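Local coordinates for protein probable TonB-dependent receptor (Pseudomonas aeruginosa, PDB 4K3F) that probably binds methionine in the periplasm as an NlpA-family lipoprotein and passes it on for uptake, using a two-lobed substrate-binding-protein fold, at residues L5-T10 with Q213-A218; L18-P23 with A222-F227. One frame throughout, in Å; residues are numbered along the deposited sequence.

Contact 1: L5-T10 with Q213-A218; sequences LTVAAT and QKLAKA
L5, V7 and L215 meet in a small, wholly apolar contact, a compact example of how one leucine can make a helix's whole side of a contact with a β-strand. The helix contributes L215 alone, and strand 3-9 contributes two residues of the same face. The closest approach is methyl to methyl, with L5 CD2 lying 3.7 Å from L215 CD2. The same L5 methyl also meets the stem of its partner, at 3.9 Å from L215 CB, as the two side chains cross at a slant. V7 adds a second, looser touch, its CG2 sitting 4.0 Å from L215 CD2. One methyl of L215 is therefore shared between two strand residues. The leucine reaches them because its CG stands opposite the backbone N (chi1 178°), which extends the side chain from the helix towards the sheet; L5 is extended in the same way (chi1 -178°) and spans the distance from its own side. The backbones stay well apart, with L5 CA 8.9 Å from L215 CA.

The two segments meet through apolar atoms alone. The helix keeps its regular bonding, for instance K217 N to Q213 O at 2.9 Å. K214 carries its amino group away from the apolar seam, where NZ forms a salt bridge with D210 of its own helix and a hydrogen bond to E28 O, beyond the end of helix 11-26.

In the fold, strand 3-9 is an inner strand of the mixed sheet. L5 and V7 bond through their backbones to strand 30-36, and A8 bonds to A54 on the opposite flank. L25 of helix 11-26 packs against L215 while L18 of that helix covers V7, so helices 11-26 and 210-218 share the same face of the sheet.

Contact 2: L18-P23 with A222-F227; sequences LNVVKP and AEIKQF
With CG1 of V20 turned opposite its backbone N (chi1 172°) and CG of F227 set likewise on its own helix, the valine and the phenyl ring extend into the groove between two roughly antiparallel helices, a helix pair on the outer side of one lobe of the type 2 periplasmic binding-protein fold. The segment axes come within 10.3 Å and run at 152° to each other, a separation bridged by branched and aromatic side chains. The nearest backbone positions are V21 and I224, 7.0 Å between their CA atoms. I224 leaves its helix to one side of the partner, and its ethyl arm, CG1 and CD1, then comes nearer and slides past V20, with CD1 3.8 Å from V20 CG1. The same arm also faces V21, although that pair is modelled too tightly to be trusted in detail.

Helix 18-23 is slightly irregular here: L18 O accepts weak bonds from both V21 N and K22 N, and the helix is kinked at P23, whose nitrogen has no bond to the preceding turn. V21 also lies against L32 of strand 30-36 and L215 of helix 210-218, so the seam continues inward as V20 marks its outer side. N19 ND2 hydrogen-bonds a glycerol, probably from the crystallisation liquor, and a glycerol also lies near F227.

V20 divides its two methyls between the partners. While CG1 takes the isoleucine, CG2 rests over the middle of the F227 ring in a CH-pi contact, 3.8 Å from the ring centroid and 11° off its normal.

Overall arrangement
From the N terminus, the chain runs through strand 3-9 into helix 11-26, adds strands 30-36, 54-59 and 75-82 to the same sheet, crosses to the other lobe with its five-strand sheet, and returns by strand 198-202 to helices 210-218 and 222-232. Contact 1 closes a loop of 202 residues and contact 2 one of 198; because their segments alternate, the two loops cross. Together they pair the first strand and helix with two successive helices near the C terminus, within one lobe. Their centres lie 11 Å apart and they touch directly, L18 against V7 and L215 against V21. S221, between the C-terminal helices, hydrogen-bonds both A218 O and I224 N.

Contact 1: L5-T10 with Q213-A218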
ATOM      1  N   LEU A   5      -8.417 -11.211  19.051  1.00 17.68           N
ATOM      2  CA  LEU A   5      -7.925 -11.164  17.651  1.00 15.23           C
ATOM      3  C   LEU A   5      -6.931 -10.043  17.555  1.00 14.68           C
ATOM      4  O   LEU A   5      -7.285  -8.892  17.680  1.00 18.01           O
ATOM      5  CB  LEU A   5      -9.076 -10.993  16.650  1.00 15.39           C
ATOM      6  CG  LEU A   5      -8.709 -10.968  15.183  1.00 17.90           C
ATOM      7  CD1 LEU A   5      -8.066 -12.279  14.782  1.00 20.03           C
ATOM      8  CD2 LEU A   5      -9.978 -10.717  14.373  1.00 20.18           C
ATOM      9  N   THR A   6      -5.656 -10.374  17.379  1.00 16.72           N
ATOM     10  CA  THR A   6      -4.629  -9.345  17.376  1.00 15.48           C
ATOM     11  C   THR A   6      -4.194  -9.069  15.924  1.00 16.84           C
ATOM     12  O   THR A   6      -3.940  -9.995  15.181  1.00 16.85           O
ATOM     13  CB  THR A   6      -3.412  -9.773  18.226  1.00 17.22           C
ATOM     14  OG1 THR A   6      -2.953 -11.051  17.788  1.00 18.97           O
ATOM     15  CG2 THR A   6      -3.790  -9.830  19.701  1.00 19.79           C
ATOM     16  N   VAL A   7      -4.114  -7.790  15.543  1.00 14.21           N
ATOM     17  CA  VAL A   7      -3.885  -7.371  14.142  1.00 12.31           C
ATOM     18  C   VAL A   7      -2.828  -6.272  14.072  1.00 12.08           C
ATOM     19  O   VAL A   7      -2.979  -5.212  14.711  1.00 16.11           O
ATOM     20  CB  VAL A   7      -5.179  -6.859  13.472  1.00 13.85           C
ATOM     21  CG1 VAL A   7      -4.952  -6.593  12.007  1.00 14.01           C
ATOM     22  CG2 VAL A   7      -6.281  -7.885  13.602  1.00 17.82           C
ATOM     23  N   ALA A   8      -1.746  -6.548  13.339  1.00 13.89           N
ATOM     24  CA  ALA A   8      -0.741  -5.510  13.071  1.00 13.60           C
ATOM     25  C   ALA A   8      -1.174  -4.662  11.879  1.00 14.29           C
ATOM     26  O   ALA A   8      -1.633  -5.194  10.862  1.00 15.20           O
ATOM     27  CB  ALA A   8       0.577  -6.165  12.733  1.00 13.42           C
ATOM     28  N   ALA A   9      -0.960  -3.355  11.959  1.00 11.64           N
ATOM     29  CA  ALA A   9      -1.392  -2.449  10.896  1.00 13.35           C
ATOM     30  C   ALA A   9      -0.518  -1.227  10.797  1.00 13.31           C
ATOM     31  O   ALA A   9       0.010  -0.783  11.818  1.00 14.50           O
ATOM     32  CB  ALA A   9      -2.802  -1.995  11.160  1.00 13.46           C
ATOM     33  N   THR A  10      -0.380  -0.679   9.595  1.00 14.22           N
ATOM     34  CA  THR A  10       0.253   0.637   9.430  1.00 14.35           C
ATOM     35  C   THR A  10      -0.768   1.690   9.914  1.00 14.80           C
ATOM     36  O   THR A  10      -1.986   1.460  10.011  1.00 14.45           O
ATOM     37  CB  THR A  10       0.698   0.917   7.962  1.00 16.46           C
ATOM     38  OG1 THR A  10      -0.308   0.394   7.071  1.00 15.17           O
ATOM     39  CG2 THR A  10       2.011   0.189   7.672  1.00 14.61           C
ATOM     40  N   GLN A 213     -13.339 -14.440  10.348  1.00 16.14           N
ATOM     41  CA  GLN A 213     -14.414 -14.244   9.395  1.00 14.56           C
ATOM     42  C   GLN A 213     -15.254 -13.032   9.766  1.00 14.86           C
ATOM     43  O   GLN A 213     -15.706 -12.305   8.865  1.00 15.50           O
ATOM     44  CB  GLN A 213     -15.347 -15.454   9.320  1.00 15.77           C
ATOM     45  CG  GLN A 213     -14.749 -16.728   8.728  1.00 18.02           C
ATOM     46  CD  GLN A 213     -15.752 -17.934   8.758  1.00 26.65           C
ATOM     47  OE1 GLN A 213     -16.718 -17.991   9.550  1.00 28.01           O
ATOM     48  NE2 GLN A 213     -15.517 -18.888   7.872  1.00 31.79           N
ATOM     49  N   LYS A 214     -15.495 -12.842  11.060  1.00 13.97           N
ATOM     50  CA  LYS A 214     -16.283 -11.673  11.511  1.00 13.09           C
ATOM     51  C   LYS A 214     -15.519 -10.409  11.154  1.00 14.31           C
ATOM     52  O   LYS A 214     -16.129  -9.464  10.680  1.00 16.51           O
ATOM     53  CB  LYS A 214     -16.525 -11.766  12.983  1.00 14.70           C
ATOM     54  CG  LYS A 214     -17.591 -12.788  13.331  1.00 16.49           C
ATOM     55  CD  LYS A 214     -17.708 -13.043  14.809  1.00 17.70           C
ATOM     56  CE  LYS A 214     -18.938 -13.906  15.122  1.00 21.66           C
ATOM     57  NZ  LYS A 214     -18.831 -14.344  16.525  1.00 23.74           N
ATOM     58  N   LEU A 215     -14.201 -10.372  11.387  1.00 14.40           N
ATOM     59  CA  LEU A 215     -13.426  -9.184  10.976  1.00 14.76           C
ATOM     60  C   LEU A 215     -13.513  -8.933   9.490  1.00 16.04           C
ATOM     61  O   LEU A 215     -13.742  -7.805   9.062  1.00 15.70           O
ATOM     62  CB  LEU A 215     -11.959  -9.291  11.395  1.00 15.04           C
ATOM     63  CG  LEU A 215     -11.013  -8.132  10.975  1.00 14.33           C
ATOM     64  CD1 LEU A 215     -11.432  -6.756  11.450  1.00 17.63           C
ATOM     65  CD2 LEU A 215      -9.592  -8.394  11.462  1.00 16.66           C
ATOM     66  N   ALA A 216     -13.280  -9.982   8.680  1.00 13.27           N
ATOM     67  CA  ALA A 216     -13.378  -9.871   7.227  1.00 13.53           C
ATOM     68  C   ALA A 216     -14.746  -9.281   6.786  1.00 16.06           C
ATOM     69  O   ALA A 216     -14.815  -8.392   5.930  1.00 15.97           O
ATOM     70  CB  ALA A 216     -13.103 -11.231   6.556  1.00 15.10           C
ATOM     71  N   LYS A 217     -15.845  -9.782   7.372  1.00 15.45           N
ATOM     72  CA  LYS A 217     -17.171  -9.319   7.030  1.00 16.94           C
ATOM     73  C   LYS A 217     -17.348  -7.862   7.436  1.00 17.10           C
ATOM     74  O   LYS A 217     -17.903  -7.092   6.674  1.00 18.13           O
ATOM     75  CB  LYS A 217     -18.246 -10.194   7.688  1.00 21.83           C
ATOM     76  CG  LYS A 217     -19.673  -9.772   7.368  1.00 29.88           C
ATOM     77  CD  LYS A 217     -20.652 -10.927   7.588  1.00 42.73           C
ATOM     78  CE  LYS A 217     -22.079 -10.449   7.828  1.00 53.27           C
ATOM     79  NZ  LYS A 217     -22.870 -11.499   8.532  1.00 57.66           N
ATOM     80  N   ALA A 218     -16.884  -7.488   8.620  1.00 16.65           N
ATOM     81  CA  ALA A 218     -16.987  -6.089   9.094  1.00 17.84           C
ATOM     82  C   ALA A 218     -16.242  -5.147   8.180  1.00 19.21           C
ATOM     83  O   ALA A 218     -16.662  -4.011   7.947  1.00 19.21           O
ATOM     84  CB  ALA A 218     -16.462  -5.952  10.518  1.00 20.31           C
TER

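Contact 2: L18-P23 with A222-F227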
ATOM      1  N   LEU A  18      -9.364  -0.030  11.293  1.00 13.93           N
ATOM      2  CA  LEU A  18      -9.535  -1.008  12.346  1.00 14.15           C
ATOM      3  C   LEU A  18     -10.137  -0.436  13.638  1.00 15.38           C
ATOM      4  O   LEU A  18     -10.991  -1.114  14.242  1.00 16.34           O
ATOM      5  CB  LEU A  18      -8.228  -1.775  12.597  1.00 14.84           C
ATOM      6  CG  LEU A  18      -7.755  -2.654  11.433  1.00 16.59           C
ATOM      7  CD1 LEU A  18      -6.367  -3.169  11.775  1.00 18.77           C
ATOM      8  CD2 LEU A  18      -8.675  -3.820  11.116  1.00 16.69           C
ATOM      9  N   ASN A  19      -9.766   0.796  14.021  1.00 14.96           N
ATOM     10  CA  ASN A  19     -10.353   1.433  15.212  1.00 16.24           C
ATOM     11  C   ASN A  19     -11.894   1.632  15.062  1.00 16.78           C
ATOM     12  O   ASN A  19     -12.644   1.501  16.021  1.00 16.42           O
ATOM     13  CB  ASN A  19      -9.719   2.801  15.478  1.00 17.27           C
ATOM     14  CG  ASN A  19      -8.299   2.716  16.023  1.00 23.26           C
ATOM     15  OD1 ASN A  19      -7.976   1.842  16.785  1.00 28.56           O
ATOM     16  ND2 ASN A  19      -7.480   3.702  15.669  1.00 33.84           N
ATOM     17  N   VAL A  20     -12.321   1.908  13.835  1.00 15.57           N
ATOM     18  CA  VAL A  20     -13.749   2.136  13.546  1.00 17.85           C
ATOM     19  C   VAL A  20     -14.507   0.809  13.512  1.00 15.98           C
ATOM     20  O   VAL A  20     -15.672   0.789  13.863  1.00 17.76           O
ATOM     21  CB  VAL A  20     -13.871   2.958  12.244  1.00 19.90           C
ATOM     22  CG1 VAL A  20     -15.290   3.079  11.745  1.00 19.94           C
ATOM     23  CG2 VAL A  20     -13.263   4.339  12.498  1.00 19.23           C
ATOM     24  N   VAL A  21     -13.838  -0.293  13.112  1.00 15.99           N
ATOM     25  CA  VAL A  21     -14.538  -1.603  13.070  1.00 15.94           C
ATOM     26  C   VAL A  21     -14.570  -2.218  14.450  1.00 17.18           C
ATOM     27  O   VAL A  21     -15.425  -3.065  14.712  1.00 18.64           O
ATOM     28  CB  VAL A  21     -14.016  -2.696  12.080  1.00 24.12           C
ATOM     29  CG1 VAL A  21     -14.220  -2.309  10.650  1.00 34.95           C
ATOM     30  CG2 VAL A  21     -12.595  -3.099  12.333  1.00 25.28           C
ATOM     31  N   LYS A  22     -13.656  -1.811  15.323  1.00 17.33           N
ATOM     32  CA  LYS A  22     -13.480  -2.530  16.598  1.00 17.88           C
ATOM     33  C   LYS A  22     -14.762  -2.628  17.425  1.00 18.61           C
ATOM     34  O   LYS A  22     -15.100  -3.680  17.901  1.00 19.12           O
ATOM     35  CB  LYS A  22     -12.312  -1.927  17.417  1.00 19.50           C
ATOM     36  CG  LYS A  22     -12.178  -2.487  18.817  1.00 20.90           C
ATOM     37  CD  LYS A  22     -10.788  -2.213  19.407  1.00 21.53           C
ATOM     38  CE  LYS A  22     -10.752  -2.758  20.836  1.00 21.45           C
ATOM     39  NZ  LYS A  22      -9.381  -2.754  21.403  1.00 20.72           N
ATOM     40  N   PRO A  23     -15.530  -1.536  17.563  1.00 18.80           N
ATOM     41  CA  PRO A  23     -16.801  -1.690  18.313  1.00 19.26           C
ATOM     42  C   PRO A  23     -17.815  -2.636  17.694  1.00 20.62           C
ATOM     43  O   PRO A  23     -18.517  -3.315  18.437  1.00 21.71           O
ATOM     44  CB  PRO A  23     -17.353  -0.279  18.355  1.00 21.55           C
ATOM     45  CG  PRO A  23     -16.131   0.585  18.279  1.00 24.08           C
ATOM     46  CD  PRO A  23     -15.207  -0.107  17.328  1.00 20.51           C
ATOM     47  N   ALA A 222     -21.123  -1.671   5.081  1.00 19.27           N
ATOM     48  CA  ALA A 222     -21.518  -0.344   4.585  1.00 19.01           C
ATOM     49  C   ALA A 222     -20.947   0.768   5.451  1.00 21.49           C
ATOM     50  O   ALA A 222     -20.574   1.831   4.939  1.00 19.47           O
ATOM     51  CB  ALA A 222     -23.022  -0.238   4.566  1.00 19.79           C
ATOM     52  N   GLU A 223     -20.823   0.497   6.759  1.00 20.75           N
ATOM     53  CA  GLU A 223     -20.316   1.501   7.700  1.00 22.15           C
ATOM     54  C   GLU A 223     -18.842   1.796   7.454  1.00 22.43           C
ATOM     55  O   GLU A 223     -18.429   2.941   7.524  1.00 20.55           O
ATOM     56  CB  GLU A 223     -20.563   1.039   9.128  1.00 25.22           C
ATOM     57  CG  GLU A 223     -22.045   1.030   9.498  1.00 24.76           C
ATOM     58  CD  GLU A 223     -22.810  -0.170   8.982  1.00 31.24           C
ATOM     59  OE1 GLU A 223     -22.196  -1.198   8.638  1.00 24.49           O
ATOM     60  OE2 GLU A 223     -24.051  -0.080   8.899  1.00 35.63           O
ATOM     61  N   ILE A 224     -18.038   0.763   7.167  1.00 17.74           N
ATOM     62  CA  ILE A 224     -16.609   0.953   6.923  1.00 17.50           C
ATOM     63  C   ILE A 224     -16.411   1.619   5.577  1.00 17.18           C
ATOM     64  O   ILE A 224     -15.528   2.450   5.411  1.00 18.28           O
ATOM     65  CB  ILE A 224     -15.878  -0.400   7.032  1.00 20.46           C
ATOM     66  CG1 ILE A 224     -15.782  -0.767   8.496  1.00 28.59           C
ATOM     67  CG2 ILE A 224     -14.508  -0.324   6.418  1.00 27.55           C
ATOM     68  CD1 ILE A 224     -14.932   0.216   9.317  1.00 33.48           C
ATOM     69  N   LYS A 225     -17.301   1.313   4.626  1.00 18.66           N
ATOM     70  CA  LYS A 225     -17.219   1.940   3.309  1.00 20.29           C
ATOM     71  C   LYS A 225     -17.462   3.444   3.449  1.00 18.61           C
ATOM     72  O   LYS A 225     -16.720   4.261   2.926  1.00 17.35           O
ATOM     73  CB  LYS A 225     -18.205   1.299   2.326  1.00 20.29           C
ATOM     74  CG  LYS A 225     -18.313   2.010   0.995  1.00 23.43           C
ATOM     75  CD  LYS A 225     -19.344   1.318   0.117  1.00 27.60           C
ATOM     76  CE  LYS A 225     -18.684   0.353  -0.818  1.00 39.02           C
ATOM     77  NZ  LYS A 225     -19.573   0.013  -1.949  1.00 39.47           N
ATOM     78  N   GLN A 226     -18.475   3.800   4.232  1.00 20.38           N
ATOM     79  CA  GLN A 226     -18.778   5.197   4.477  1.00 21.69           C
ATOM     80  C   GLN A 226     -17.607   5.896   5.148  1.00 20.21           C
ATOM     81  O   GLN A 226     -17.254   7.020   4.767  1.00 20.21           O
ATOM     82  CB  GLN A 226     -20.041   5.327   5.354  1.00 21.41           C
ATOM     83  CG  GLN A 226     -20.423   6.753   5.775  1.00 24.67           C
ATOM     84  CD  GLN A 226     -20.630   7.683   4.604  1.00 31.71           C
ATOM     85  OE1 GLN A 226     -21.270   7.297   3.634  1.00 31.96           O
ATOM     86  NE2 GLN A 226     -20.094   8.920   4.687  1.00 31.94           N
ATOM     87  N   PHE A 227     -17.038   5.262   6.177  1.00 20.24           N
ATOM     88  CA  PHE A 227     -15.916   5.880   6.868  1.00 18.59           C
ATOM     89  C   PHE A 227     -14.795   6.162   5.867  1.00 18.09           C
ATOM     90  O   PHE A 227     -14.209   7.229   5.854  1.00 19.33           O
ATOM     91  CB  PHE A 227     -15.377   4.993   8.019  1.00 16.59           C
ATOM     92  CG  PHE A 227     -14.053   5.468   8.565  1.00 19.23           C
ATOM     93  CD1 PHE A 227     -13.987   6.581   9.394  1.00 19.29           C
ATOM     94  CD2 PHE A 227     -12.880   4.819   8.248  1.00 17.53           C
ATOM     95  CE1 PHE A 227     -12.774   7.043   9.879  1.00 20.18           C
ATOM     96  CE2 PHE A 227     -11.667   5.264   8.730  1.00 18.84           C
ATOM     97  CZ  PHE A 227     -11.611   6.385   9.542  1.00 18.83           C
TER